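Local coordinates for beta-lactamase (Francisella tularensis subsp. tularensis, PDB 3P09), which probably hydrolyses beta-lactams to substituted beta-amino acids, as expected of a class A beta-lactamase associated with antibiotic resistance, at residues S57-I62 with H170-K175; V65-L70 with I123-P128; I164-P169 with C233-A238; K183-L188 with N240-I245. One frame throughout, in Å; residues are numbered along the deposited sequence.

Contact 1: residues S57-I62 with H170-K175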
loop_
_atom_site.group_PDB
_atom_site.type_symbol
_atom_site.label_atom_id
_atom_site.label_comp_id
_atom_site.label_asym_id
_atom_site.label_seq_id
_atom_site.Cartn_x
_atom_site.Cartn_y
_atom_site.Cartn_z
ATOM N N SER A 57 -11.237 -5.952 10.489
ATOM C CA SER A 57 -11.646 -7.059 9.625
ATOM C C SER A 57 -12.711 -6.651 8.619
ATOM O O SER A 57 -13.309 -7.496 7.969
ATOM C CB SER A 57 -12.172 -8.223 10.466
ATOM O OG SER A 57 -11.113 -8.909 11.097
ATOM N N TYR A 58 -12.968 -5.355 8.519
ATOM C CA TYR A 58 -13.862 -4.822 7.496
ATOM C C TYR A 58 -13.091 -4.778 6.170
ATOM O O TYR A 58 -11.887 -4.511 6.164
ATOM C CB TYR A 58 -14.288 -3.412 7.878
ATOM C CG TYR A 58 -15.454 -2.860 7.082
ATOM C CD1 TYR A 58 -15.244 -2.080 5.947
ATOM C CD2 TYR A 58 -16.770 -3.102 7.482
ATOM C CE1 TYR A 58 -16.314 -1.559 5.235
ATOM C CE2 TYR A 58 -17.842 -2.594 6.772
ATOM C CZ TYR A 58 -17.608 -1.826 5.651
ATOM O OH TYR A 58 -18.669 -1.314 4.944
ATOM N N HIS A 59 -13.776 -5.037 5.058
ATOM C CA HIS A 59 -13.115 -5.033 3.751
ATOM C C HIS A 59 -13.273 -3.682 3.048
ATOM O O HIS A 59 -14.380 -3.142 2.947
ATOM C CB HIS A 59 -13.654 -6.161 2.856
ATOM C CG HIS A 59 -13.214 -7.532 3.269
ATOM N ND1 HIS A 59 -12.301 -8.268 2.546
ATOM C CD2 HIS A 59 -13.578 -8.309 4.316
ATOM C CE1 HIS A 59 -12.114 -9.435 3.134
ATOM N NE2 HIS A 59 -12.876 -9.485 4.213
ATOM N N PHE A 60 -12.144 -3.162 2.566
ATOM C CA PHE A 60 -12.032 -1.861 1.930
ATOM C C PHE A 60 -11.411 -2.032 0.537
ATOM O O PHE A 60 -10.539 -2.867 0.339
ATOM C CB PHE A 60 -11.053 -0.976 2.725
ATOM C CG PHE A 60 -11.541 -0.577 4.101
ATOM C CD1 PHE A 60 -11.439 -1.455 5.174
ATOM C CD2 PHE A 60 -12.073 0.689 4.317
ATOM C CE1 PHE A 60 -11.869 -1.089 6.438
ATOM C CE2 PHE A 60 -12.516 1.072 5.581
ATOM C CZ PHE A 60 -12.417 0.183 6.646
ATOM N N PRO A 61 -11.817 -1.195 -0.423
ATOM C CA PRO A 61 -11.090 -1.170 -1.705
ATOM C C PRO A 61 -9.578 -1.050 -1.459
ATOM O O PRO A 61 -9.159 -0.194 -0.680
ATOM C CB PRO A 61 -11.604 0.115 -2.371
ATOM C CG PRO A 61 -13.001 0.287 -1.796
ATOM C CD PRO A 61 -12.894 -0.193 -0.352
ATOM N N ILE A 62 -8.772 -1.889 -2.100
ATOM C CA ILE A 62 -7.327 -1.826 -1.896
ATOM C C ILE A 62 -6.701 -0.725 -2.763
ATOM O O ILE A 62 -5.741 -0.081 -2.360
ATOM C CB ILE A 62 -6.645 -3.203 -2.140
ATOM C CG1 ILE A 62 -5.189 -3.178 -1.636
ATOM C CG2 ILE A 62 -6.726 -3.620 -3.612
ATOM C CD1 ILE A 62 -4.474 -4.543 -1.748
ATOM N N HIS A 170 -20.842 -4.685 -1.680
ATOM C CA HIS A 170 -21.017 -5.950 -0.963
ATOM C C HIS A 170 -20.127 -7.079 -1.457
ATOM O O HIS A 170 -20.270 -8.216 -1.027
ATOM C CB HIS A 170 -22.477 -6.364 -0.986
ATOM C CG HIS A 170 -23.370 -5.383 -0.303
ATOM N ND1 HIS A 170 -23.031 -4.783 0.892
ATOM C CD2 HIS A 170 -24.569 -4.865 -0.659
ATOM C CE1 HIS A 170 -23.992 -3.952 1.252
ATOM N NE2 HIS A 170 -24.936 -3.982 0.327
ATOM N N SER A 171 -19.204 -6.760 -2.351
ATOM C CA SER A 171 -18.266 -7.757 -2.846
ATOM C C SER A 171 -16.867 -7.490 -2.300
ATOM O O SER A 171 -16.420 -6.338 -2.230
ATOM C CB SER A 171 -18.229 -7.728 -4.373
ATOM O OG SER A 171 -17.186 -8.549 -4.865
ATOM N N ASN A 172 -16.164 -8.553 -1.923
ATOM C CA ASN A 172 -14.790 -8.406 -1.434
ATOM C C ASN A 172 -13.735 -8.419 -2.537
ATOM O O ASN A 172 -12.545 -8.345 -2.264
ATOM C CB ASN A 172 -14.493 -9.461 -0.362
ATOM C CG ASN A 172 -15.387 -9.298 0.854
ATOM O OD1 ASN A 172 -15.805 -8.188 1.173
ATOM N ND2 ASN A 172 -15.693 -10.402 1.530
ATOM N N ILE A 173 -14.184 -8.514 -3.782
ATOM C CA ILE A 173 -13.277 -8.459 -4.926
ATOM C C ILE A 173 -12.525 -7.133 -4.921
ATOM O O ILE A 173 -13.123 -6.071 -4.721
ATOM C CB ILE A 173 -14.045 -8.611 -6.264
ATOM C CG1 ILE A 173 -14.777 -9.953 -6.318
ATOM C CG2 ILE A 173 -13.118 -8.446 -7.454
ATOM C CD1 ILE A 173 -13.900 -11.141 -6.122
ATOM N N ASN A 174 -11.212 -7.211 -5.136
ATOM C CA ASN A 174 -10.331 -6.037 -5.143
ATOM C C ASN A 174 -10.386 -5.260 -3.835
ATOM O O ASN A 174 -10.262 -4.045 -3.826
ATOM C CB ASN A 174 -10.625 -5.143 -6.355
ATOM C CG ASN A 174 -10.392 -5.872 -7.678
ATOM O OD1 ASN A 174 -9.616 -6.825 -7.737
ATOM N ND2 ASN A 174 -11.052 -5.421 -8.741
ATOM N N LYS A 175 -10.575 -5.988 -2.734
ATOM C CA LYS A 175 -10.564 -5.387 -1.402
ATOM C C LYS A 175 -9.586 -6.104 -0.473
ATOM O O LYS A 175 -9.133 -7.212 -0.763
ATOM C CB LYS A 175 -11.961 -5.416 -0.789
ATOM C CG LYS A 175 -12.952 -4.526 -1.528
ATOM C CD LYS A 175 -14.237 -4.349 -0.765
ATOM C CE LYS A 175 -15.255 -3.544 -1.587
ATOM N NZ LYS A 175 -16.641 -3.615 -1.007
HETATM O O HOH W 1 -16.230 -1.764 1.172
#
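Lys-175 NZ is gripped from several sides. It donates to Gln-168 O, makes a weaker bond to Ser-171 O, and gives a third proton to a water 2.9 Å away that itself donates to His-59 O. The extended side chain reaches this position by running along the backbone of 59-61, its CB and CG against Phe-60 O and its CD near His-59 O. The Asn-172 amide lies over one face of the His-59 imidazole, the planes 15° apart, with OD1 3.4 Å from His-59 CG near the rim. The imidazole turns this face to the amide with CG beside the backbone N (chi1 -72°), while Lys-175 CB stands at the ring edge. The backbones form a single antiparallel non-hydrogen-bonded pair, Pro-61 with Lys-175, whose CA atoms are 4.3 Å apart. Next to it Ile-62 N donates to Asn-174 O at 3.1 Å, almost straight (170°). A type II turn from Asn-172 to Lys-175 and an ST turn, in which Ser-171 OG accepts from Ile-173 N, shape the 170-175 side. With its aliphatic part against strand 60-61 and its ammonium among loop carbonyls and water, Lys-175 probably ties this loop, consistent with the class A omega loop, to itself, reaching His-59 O through water; Ile-62 N to Asn-174 O is the direct bond between the segments.

Contact 2: residues V65-L70 with I123-P128. With SO4 (sulfate ion), chain F.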
loop_
_atom_site.group_PDB
_atom_site.type_symbol
_atom_site.label_atom_id
_atom_site.label_comp_id
_atom_site.label_asym_id
_atom_site.label_seq_id
_atom_site.Cartn_x
_atom_site.Cartn_y
_atom_site.Cartn_z
ATOM N N VAL A 65 -2.759 0.428 -3.274
ATOM C CA VAL A 65 -1.961 -0.214 -2.227
ATOM C C VAL A 65 -1.432 -1.595 -2.676
ATOM O O VAL A 65 -0.375 -2.046 -2.232
ATOM C CB VAL A 65 -2.749 -0.322 -0.907
ATOM C CG1 VAL A 65 -1.957 -1.113 0.137
ATOM C CG2 VAL A 65 -3.065 1.077 -0.376
ATOM N N PHE A 66 -2.163 -2.263 -3.561
ATOM C CA PHE A 66 -1.726 -3.575 -4.036
ATOM C C PHE A 66 -0.298 -3.494 -4.588
ATOM O O PHE A 66 0.412 -4.493 -4.641
ATOM C CB PHE A 66 -2.696 -4.137 -5.095
ATOM C CG PHE A 66 -2.350 -3.763 -6.516
ATOM C CD1 PHE A 66 -2.766 -2.553 -7.055
ATOM C CD2 PHE A 66 -1.626 -4.639 -7.321
ATOM C CE1 PHE A 66 -2.450 -2.216 -8.364
ATOM C CE2 PHE A 66 -1.301 -4.306 -8.621
ATOM C CZ PHE A 66 -1.711 -3.091 -9.146
ATOM N N LYS A 67 0.133 -2.303 -4.998
ATOM C CA LYS A 67 1.451 -2.203 -5.631
ATOM C C LYS A 67 2.615 -2.621 -4.711
ATOM O O LYS A 67 3.658 -3.044 -5.202
ATOM C CB LYS A 67 1.670 -0.807 -6.245
ATOM C CG LYS A 67 0.746 -0.561 -7.446
ATOM C CD LYS A 67 0.625 0.922 -7.804
ATOM C CE LYS A 67 -0.372 1.095 -8.961
ATOM N NZ LYS A 67 -0.608 2.540 -9.260
ATOM N N PHE A 68 2.453 -2.520 -3.392
ATOM C CA PHE A 68 3.545 -2.976 -2.522
ATOM C C PHE A 68 3.594 -4.500 -2.407
ATOM O O PHE A 68 4.665 -5.086 -2.233
ATOM C CB PHE A 68 3.580 -2.260 -1.146
ATOM C CG PHE A 68 2.709 -2.891 -0.068
ATOM C CD1 PHE A 68 3.070 -4.095 0.540
ATOM C CD2 PHE A 68 1.562 -2.234 0.378
ATOM C CE1 PHE A 68 2.286 -4.655 1.547
ATOM C CE2 PHE A 68 0.757 -2.794 1.389
ATOM C CZ PHE A 68 1.128 -4.004 1.970
ATOM N N LEU A 69 2.439 -5.145 -2.530
ATOM C CA LEU A 69 2.396 -6.612 -2.592
ATOM C C LEU A 69 3.079 -7.120 -3.856
ATOM O O LEU A 69 3.805 -8.122 -3.848
ATOM C CB LEU A 69 0.948 -7.090 -2.590
ATOM C CG LEU A 69 0.191 -6.752 -1.314
ATOM C CD1 LEU A 69 -1.300 -7.133 -1.467
ATOM C CD2 LEU A 69 0.810 -7.488 -0.147
ATOM N N LEU A 70 2.821 -6.416 -4.948
ATOM C CA LEU A 70 3.399 -6.746 -6.247
ATOM C C LEU A 70 4.919 -6.636 -6.202
ATOM O O LEU A 70 5.629 -7.511 -6.687
ATOM C CB LEU A 70 2.836 -5.798 -7.307
ATOM C CG LEU A 70 3.452 -5.868 -8.707
ATOM C CD1 LEU A 70 3.327 -7.279 -9.290
ATOM C CD2 LEU A 70 2.847 -4.827 -9.652
ATOM N N ILE A 123 6.052 1.662 -6.611
ATOM C CA ILE A 123 5.856 2.117 -5.232
ATOM C C ILE A 123 5.498 3.598 -5.192
ATOM O O ILE A 123 4.785 4.055 -4.303
ATOM C CB ILE A 123 7.101 1.845 -4.377
ATOM C CG1 ILE A 123 7.304 0.331 -4.221
ATOM C CG2 ILE A 123 6.986 2.532 -3.026
ATOM C CD1 ILE A 123 6.101 -0.416 -3.601
ATOM N N LEU A 124 5.990 4.343 -6.172
ATOM C CA LEU A 124 5.582 5.723 -6.350
ATOM C C LEU A 124 4.247 5.811 -7.087
ATOM O O LEU A 124 3.823 6.900 -7.486
ATOM C CB LEU A 124 6.656 6.511 -7.104
ATOM C CG LEU A 124 7.638 7.243 -6.191
ATOM C CD1 LEU A 124 8.462 6.244 -5.366
ATOM C CD2 LEU A 124 8.530 8.156 -7.009
ATOM N N SER A 125 3.606 4.659 -7.266
ATOM C CA SER A 125 2.258 4.553 -7.845
ATOM C C SER A 125 2.127 4.712 -9.382
ATOM O O SER A 125 1.023 4.915 -9.911
ATOM C CB SER A 125 1.247 5.452 -7.104
ATOM O OG SER A 125 0.022 4.743 -6.919
ATOM N N ASP A 126 3.243 4.586 -10.084
ATOM C CA ASP A 126 3.268 4.592 -11.550
ATOM C C ASP A 126 2.448 3.400 -12.070
ATOM O O ASP A 126 2.779 2.242 -11.806
ATOM C CB ASP A 126 4.739 4.489 -12.002
ATOM C CG ASP A 126 4.928 4.762 -13.491
ATOM O OD1 ASP A 126 4.332 4.040 -14.322
ATOM O OD2 ASP A 126 5.687 5.699 -13.821
ATOM N N SER A 127 1.361 3.679 -12.787
ATOM C CA SER A 127 0.439 2.624 -13.217
ATOM C C SER A 127 0.992 1.715 -14.318
ATOM O O SER A 127 0.924 0.490 -14.215
ATOM C CB SER A 127 -0.917 3.221 -13.617
ATOM O OG SER A 127 -1.555 3.795 -12.491
ATOM N N PRO A 128 1.547 2.305 -15.385
ATOM C CA PRO A 128 2.144 1.424 -16.389
ATOM C C PRO A 128 3.245 0.553 -15.802
ATOM O O PRO A 128 3.363 -0.596 -16.211
ATOM C CB PRO A 128 2.713 2.398 -17.405
ATOM C CG PRO A 128 1.805 3.604 -17.294
ATOM C CD PRO A 128 1.498 3.706 -15.829
HETATM S S SO4 F . -2.498 6.661 -5.348
HETATM O O1 SO4 F . -3.041 7.923 -4.895
HETATM O O2 SO4 F . -3.554 5.825 -5.909
HETATM O O3 SO4 F . -1.511 6.943 -6.365
HETATM O O4 SO4 F . -1.902 5.962 -4.224
#
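Lys-67 extends straight toward the turn at Ser-125 and forks there: NZ donates to Ser-125 O at 3.0 Å and to Ser-125 OG at 3.3 Å. The ammonium approaches the carbonyl from above its plane, 58° out of it. With CG beside the backbone N (chi1 -68°), the lysine chain passes alongside Ser-125, and CD lies near both its CA and OG. Ser-125 OG also donates to sulfate O3 at 2.7 Å; Thr-230 and Thr-232 hold this ion too. Two residues before the serine, at the end of its helix, Ile-123 points CD1 at the backbone of the lysine's helix, 3.8 Å from Phe-68 CA and touching Phe-68 CB. The positive phi of Ser-125 closes the preceding helix with a Schellman motif, and Asp-126 N-caps the next. Lys-67 NZ is also hydrogen-bonded to Ser-64 OG. A lysine joining an SxxK-type serine at a helix start to a second hydroxyl is consistent with the active site of class A serine beta-lactamases.

Contact 3: residues I164-P169 with C233-A238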
loop_
_atom_site.group_PDB
_atom_site.type_symbol
_atom_site.label_atom_id
_atom_site.label_comp_id
_atom_site.label_asym_id
_atom_site.label_seq_id
_atom_site.Cartn_x
_atom_site.Cartn_y
_atom_site.Cartn_z
ATOM N N ILE A 164 -8.503 -2.549 -11.181
ATOM C CA ILE A 164 -8.369 -2.853 -9.751
ATOM C C ILE A 164 -9.117 -1.838 -8.888
ATOM O O ILE A 164 -9.505 -2.131 -7.758
ATOM C CB ILE A 164 -6.874 -2.894 -9.312
ATOM C CG1 ILE A 164 -6.723 -3.199 -7.815
ATOM C CG2 ILE A 164 -6.188 -1.545 -9.574
ATOM C CD1 ILE A 164 -6.984 -4.594 -7.417
ATOM N N ASN A 165 -9.318 -0.637 -9.416
ATOM C CA ASN A 165 -9.929 0.437 -8.639
ATOM C C ASN A 165 -11.443 0.332 -8.470
ATOM O O ASN A 165 -12.036 1.052 -7.662
ATOM C CB ASN A 165 -9.584 1.792 -9.261
ATOM C CG ASN A 165 -8.120 2.121 -9.126
ATOM O OD1 ASN A 165 -7.563 2.035 -8.041
ATOM N ND2 ASN A 165 -7.486 2.468 -10.227
ATOM N N TYR A 166 -12.069 -0.552 -9.236
ATOM C CA TYR A 166 -13.527 -0.628 -9.260
ATOM C C TYR A 166 -14.025 -1.754 -8.389
ATOM O O TYR A 166 -13.650 -2.912 -8.567
ATOM C CB TYR A 166 -14.031 -0.837 -10.676
ATOM C CG TYR A 166 -13.274 -0.014 -11.682
ATOM C CD1 TYR A 166 -12.893 1.288 -11.393
ATOM C CD2 TYR A 166 -12.924 -0.546 -12.918
ATOM C CE1 TYR A 166 -12.176 2.046 -12.307
ATOM C CE2 TYR A 166 -12.222 0.204 -13.846
ATOM C CZ TYR A 166 -11.852 1.497 -13.532
ATOM O OH TYR A 166 -11.153 2.233 -14.456
ATOM N N THR A 167 -14.857 -1.404 -7.420
ATOM C CA THR A 167 -15.374 -2.402 -6.508
ATOM C C THR A 167 -16.879 -2.257 -6.443
ATOM O O THR A 167 -17.464 -1.366 -7.065
ATOM C CB THR A 167 -14.796 -2.219 -5.072
ATOM O OG1 THR A 167 -15.066 -0.891 -4.598
ATOM C CG2 THR A 167 -13.287 -2.448 -5.062
ATOM N N GLN A 168 -17.510 -3.139 -5.683
ATOM C CA GLN A 168 -18.920 -2.989 -5.366
ATOM C C GLN A 168 -19.049 -3.120 -3.860
ATOM O O GLN A 168 -18.284 -3.862 -3.236
ATOM C CB GLN A 168 -19.753 -4.047 -6.085
ATOM C CG GLN A 168 -19.542 -4.074 -7.596
ATOM C CD GLN A 168 -20.083 -2.836 -8.295
ATOM O OE1 GLN A 168 -20.837 -2.057 -7.710
ATOM N NE2 GLN A 168 -19.700 -2.651 -9.555
ATOM N N PRO A 169 -20.006 -2.396 -3.268
ATOM C CA PRO A 169 -20.148 -2.322 -1.812
ATOM C C PRO A 169 -20.177 -3.684 -1.111
ATOM O O PRO A 169 -19.572 -3.814 -0.058
ATOM C CB PRO A 169 -21.486 -1.598 -1.633
ATOM C CG PRO A 169 -21.632 -0.772 -2.869
ATOM C CD PRO A 169 -21.029 -1.595 -3.968
ATOM N N CYS A 233 -8.836 5.131 -4.968
ATOM C CA CYS A 233 -9.613 4.528 -6.062
ATOM C C CYS A 233 -10.237 5.537 -7.025
ATOM O O CYS A 233 -10.371 5.263 -8.229
ATOM C CB CYS A 233 -10.706 3.574 -5.532
ATOM S SG CYS A 233 -10.051 1.961 -5.029
ATOM N N GLY A 234 -10.655 6.679 -6.485
ATOM C CA GLY A 234 -11.420 7.647 -7.247
ATOM C C GLY A 234 -12.902 7.323 -7.240
ATOM O O GLY A 234 -13.679 7.894 -8.011
ATOM N N GLN A 235 -13.297 6.392 -6.379
ATOM C CA GLN A 235 -14.709 6.152 -6.124
ATOM C C GLN A 235 -14.887 5.665 -4.692
ATOM O O GLN A 235 -13.924 5.236 -4.062
ATOM C CB GLN A 235 -15.281 5.145 -7.117
ATOM C CG GLN A 235 -14.522 3.842 -7.190
ATOM C CD GLN A 235 -15.342 2.726 -7.821
ATOM O OE1 GLN A 235 -16.051 2.937 -8.808
ATOM N NE2 GLN A 235 -15.253 1.530 -7.240
ATOM N N TYR A 236 -16.121 5.741 -4.196
ATOM C CA TYR A 236 -16.456 5.371 -2.818
ATOM C C TYR A 236 -15.522 6.027 -1.806
ATOM O O TYR A 236 -15.190 5.431 -0.771
ATOM C CB TYR A 236 -16.476 3.849 -2.640
ATOM C CG TYR A 236 -17.544 3.174 -3.462
ATOM C CD1 TYR A 236 -18.895 3.341 -3.160
ATOM C CD2 TYR A 236 -17.206 2.374 -4.547
ATOM C CE1 TYR A 236 -19.881 2.725 -3.920
ATOM C CE2 TYR A 236 -18.185 1.755 -5.311
ATOM C CZ TYR A 236 -19.515 1.933 -4.997
ATOM O OH TYR A 236 -20.478 1.308 -5.760
ATOM N N ALA A 237 -15.108 7.253 -2.116
ATOM C CA ALA A 237 -14.198 8.025 -1.270
ATOM C C ALA A 237 -12.981 7.216 -0.815
ATOM O O ALA A 237 -12.348 7.561 0.179
ATOM C CB ALA A 237 -14.951 8.577 -0.056
ATOM N N ALA A 238 -12.640 6.151 -1.542
ATOM C CA ALA A 238 -11.620 5.214 -1.053
ATOM C C ALA A 238 -10.258 5.876 -0.993
ATOM O O ALA A 238 -9.702 6.286 -2.018
ATOM C CB ALA A 238 -11.570 3.938 -1.913
HETATM O O HOH W 2 -13.461 1.166 -5.263
HETATM O O HOH W 3 -19.950 0.361 -8.178
#
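Gln-235 sets its CG between the backbone N and the carbonyl carbon (chi1 54°) and then runs on extended, which carries its amide to the backbone of Asn-165 to Thr-167. Tyr-236 turns CG to the side of its own N (chi1 -64°), which brings its ring against Thr-167 and Pro-169. The type I' turn from Gln-235 to Ala-238 places both residues, which point toward segment 164-169. The Gln-235 amide does not bond directly: NE2 lies 3.0 Å from Thr-167 N, but both are donors. Pro-169 crosses the phenol at about a right angle, CD 3.5 Å from Tyr-236 OH, and Thr-167 O lies near Tyr-236 CE2. A second-row link runs through a water that joins Tyr-236 OH to Gln-168 OE1, less certain because Gln-168 has two conformers. At the other end Cys-233 SG, in a disulfide with Cys-63, rests 3.4 Å from Asn-165 O. Another water accepts from Gln-235 NE2 at 2.7 Å, donates to Asn-165 O at 2.8 Å and bonds to Thr-167 OG1; it bridges polar groups of the two loops, so that their join probably depends on ordered water.

Contact 4: residues K183-L188 with N240-I245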
loop_
_atom_site.group_PDB
_atom_site.type_symbol
_atom_site.label_atom_id
_atom_site.label_comp_id
_atom_site.label_asym_id
_atom_site.label_seq_id
_atom_site.Cartn_x
_atom_site.Cartn_y
_atom_site.Cartn_z
ATOM N N LYS A 183 -0.385 -6.552 8.383
ATOM C CA LYS A 183 0.471 -7.721 8.585
ATOM C C LYS A 183 1.364 -7.948 7.348
ATOM O O LYS A 183 2.534 -8.312 7.471
ATOM C CB LYS A 183 -0.368 -8.970 8.902
ATOM C CG LYS A 183 -1.016 -8.938 10.298
ATOM C CD LYS A 183 -1.532 -10.313 10.752
ATOM C CE LYS A 183 -2.294 -11.008 9.660
ATOM N NZ LYS A 183 -2.524 -12.459 9.964
ATOM N N ASP A 184 0.819 -7.714 6.157
ATOM C CA ASP A 184 1.589 -7.917 4.923
ATOM C C ASP A 184 2.807 -7.007 4.825
ATOM O O ASP A 184 3.901 -7.457 4.503
ATOM C CB ASP A 184 0.728 -7.669 3.684
ATOM C CG ASP A 184 -0.276 -8.775 3.436
ATOM O OD1 ASP A 184 -0.138 -9.866 4.042
ATOM O OD2 ASP A 184 -1.198 -8.549 2.623
ATOM N N ILE A 185 2.609 -5.717 5.066
ATOM C CA ILE A 185 3.720 -4.782 4.902
ATOM C C ILE A 185 4.771 -5.045 5.976
ATOM O O ILE A 185 5.967 -4.935 5.724
ATOM C CB ILE A 185 3.248 -3.301 4.906
ATOM C CG1 ILE A 185 4.295 -2.407 4.226
ATOM C CG2 ILE A 185 2.957 -2.818 6.319
ATOM C CD1 ILE A 185 3.797 -0.980 3.955
ATOM N N TYR A 186 4.328 -5.420 7.170
ATOM C CA TYR A 186 5.267 -5.713 8.261
ATOM C C TYR A 186 6.073 -6.960 7.930
ATOM O O TYR A 186 7.289 -7.006 8.121
ATOM C CB TYR A 186 4.513 -5.950 9.573
ATOM C CG TYR A 186 5.433 -6.088 10.766
ATOM C CD1 TYR A 186 5.918 -7.330 11.160
ATOM C CD2 TYR A 186 5.836 -4.968 11.485
ATOM C CE1 TYR A 186 6.774 -7.455 12.258
ATOM C CE2 TYR A 186 6.692 -5.079 12.569
ATOM C CZ TYR A 186 7.155 -6.323 12.953
ATOM O OH TYR A 186 7.998 -6.421 14.034
ATOM N N LYS A 187 5.382 -7.985 7.438
ATOM C CA LYS A 187 6.050 -9.245 7.138
ATOM C C LYS A 187 7.085 -9.037 6.039
ATOM O O LYS A 187 8.211 -9.559 6.111
ATOM C CB LYS A 187 5.032 -10.312 6.747
ATOM C CG LYS A 187 5.628 -11.685 6.493
ATOM C CD LYS A 187 4.547 -12.755 6.627
ATOM C CE LYS A 187 5.102 -14.149 6.372
ATOM N NZ LYS A 187 6.227 -14.487 7.292
ATOM N N LEU A 188 6.728 -8.243 5.035
ATOM C CA LEU A 188 7.662 -7.992 3.933
ATOM C C LEU A 188 8.909 -7.218 4.384
ATOM O O LEU A 188 10.031 -7.498 3.951
ATOM C CB LEU A 188 6.955 -7.266 2.788
ATOM C CG LEU A 188 6.041 -8.145 1.916
ATOM C CD1 LEU A 188 5.189 -7.288 1.018
ATOM C CD2 LEU A 188 6.856 -9.155 1.088
ATOM N N ASN A 240 -6.486 5.398 1.061
ATOM C CA ASN A 240 -5.716 4.492 1.925
ATOM C C ASN A 240 -4.290 4.962 2.127
ATOM O O ASN A 240 -3.724 5.659 1.285
ATOM C CB ASN A 240 -5.636 3.064 1.344
ATOM C CG ASN A 240 -6.991 2.437 1.067
ATOM O OD1 ASN A 240 -7.993 2.754 1.699
ATOM N ND2 ASN A 240 -7.009 1.504 0.127
ATOM N N ASP A 241 -3.695 4.567 3.249
ATOM C CA ASP A 241 -2.264 4.742 3.426
ATOM C C ASP A 241 -1.783 3.613 4.321
ATOM O O ASP A 241 -2.356 3.389 5.378
ATOM C CB ASP A 241 -1.948 6.122 4.035
ATOM C CG ASP A 241 -0.469 6.499 3.903
ATOM O OD1 ASP A 241 0.276 5.826 3.153
ATOM O OD2 ASP A 241 -0.063 7.488 4.536
ATOM N N VAL A 242 -0.766 2.875 3.881
ATOM C CA VAL A 242 -0.218 1.783 4.699
ATOM C C VAL A 242 1.276 2.010 4.848
ATOM O O VAL A 242 1.997 2.203 3.853
ATOM C CB VAL A 242 -0.499 0.393 4.087
ATOM C CG1 VAL A 242 0.030 -0.724 4.995
ATOM C CG2 VAL A 242 -1.989 0.216 3.831
ATOM N N ALA A 243 1.747 1.987 6.090
ATOM C CA ALA A 243 3.043 2.557 6.400
ATOM C C ALA A 243 3.869 1.681 7.312
ATOM O O ALA A 243 3.330 0.869 8.068
ATOM C CB ALA A 243 2.858 3.911 7.035
ATOM N N ILE A 244 5.186 1.843 7.214
ATOM C CA ILE A 244 6.075 1.378 8.268
ATOM C C ILE A 244 6.643 2.617 8.922
ATOM O O ILE A 244 7.028 3.567 8.240
ATOM C CB ILE A 244 7.249 0.557 7.743
ATOM C CG1 ILE A 244 6.765 -0.693 7.008
ATOM C CG2 ILE A 244 8.145 0.169 8.912
ATOM C CD1 ILE A 244 6.011 -1.634 7.862
ATOM N N ILE A 245 6.704 2.606 10.245
ATOM C CA ILE A 245 7.119 3.780 11.000
ATOM C C ILE A 245 8.177 3.359 11.995
ATOM O O ILE A 245 8.045 2.308 12.621
ATOM C CB ILE A 245 5.936 4.368 11.781
ATOM C CG1 ILE A 245 4.798 4.718 10.815
ATOM C CG2 ILE A 245 6.379 5.569 12.600
ATOM C CD1 ILE A 245 3.498 5.127 11.501
#
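Ile-185 faces the strand and does nearly all the touching: its CG2 methyl sits 3.6 Å from Ile-244 CD1 and 3.8 Å from Val-242 CG1, fitting between the two. Its other branch ends with CD1 3.7 Å from Val-242 O, close to the backbone. Ile-185 and its two partners slide past each other in opposite directions, so the branches interleave instead of meeting end to end. The torsions arrange this. Ile-185 places CG1 anti to its N (chi1 -159°), which sends CD1 to Val-242, its carbonyl and CG1, while CG2 meets both side chains. Ile-244 CD1 curls back (chi2 -62°) toward the helix, where it also touches Ile-185 O and approaches Tyr-186 CA at 4.2 Å. This is a helix laid on a beta-sheet, part of the alpha-beta sandwich: the axes of segments 183-188 and 240-245 approach to 8.6 Å and run 35° apart. The strand is an inner one of the five-stranded antiparallel sheet, hydrogen-bonded to 225-232 on one side and 253-260 on the other, and Ala-254 of the latter joins the patch by touching both isoleucines and Tyr-186. Farther out, Phe-68 of helix 66-80 packs on Ile-185 and Leu-188, while Tyr-186 meets the Phe-190 ring one turn along its helix. Toward the start of the strand, away from the helix, Asn-240 ND2 donates to Pro-61 O.

How the contacts relate
Contacts 1 and 3 lie side by side, centres about 9 Å apart, and share the loop that runs from Ile-164 to Lys-175; Pro-61 CB sits 3.6 Å from Cys-233 SG. Contact 2 is nested in the chain loop closed by contact 1 and lies about 18 Å from it between centres, with Ile-62 CD1 and Leu-69 CD1 touching at 4.1 Å. Contact 4, about 13 Å from contact 2, backs the same helix 66-80: Phe-68 CE1 is 3.7 Å from Ile-185 CA. The probable active site lies at contact 2, where the sulfate is bound, and contact 3 borders it, the Asn-165 side chain being about 6 Å from that ion.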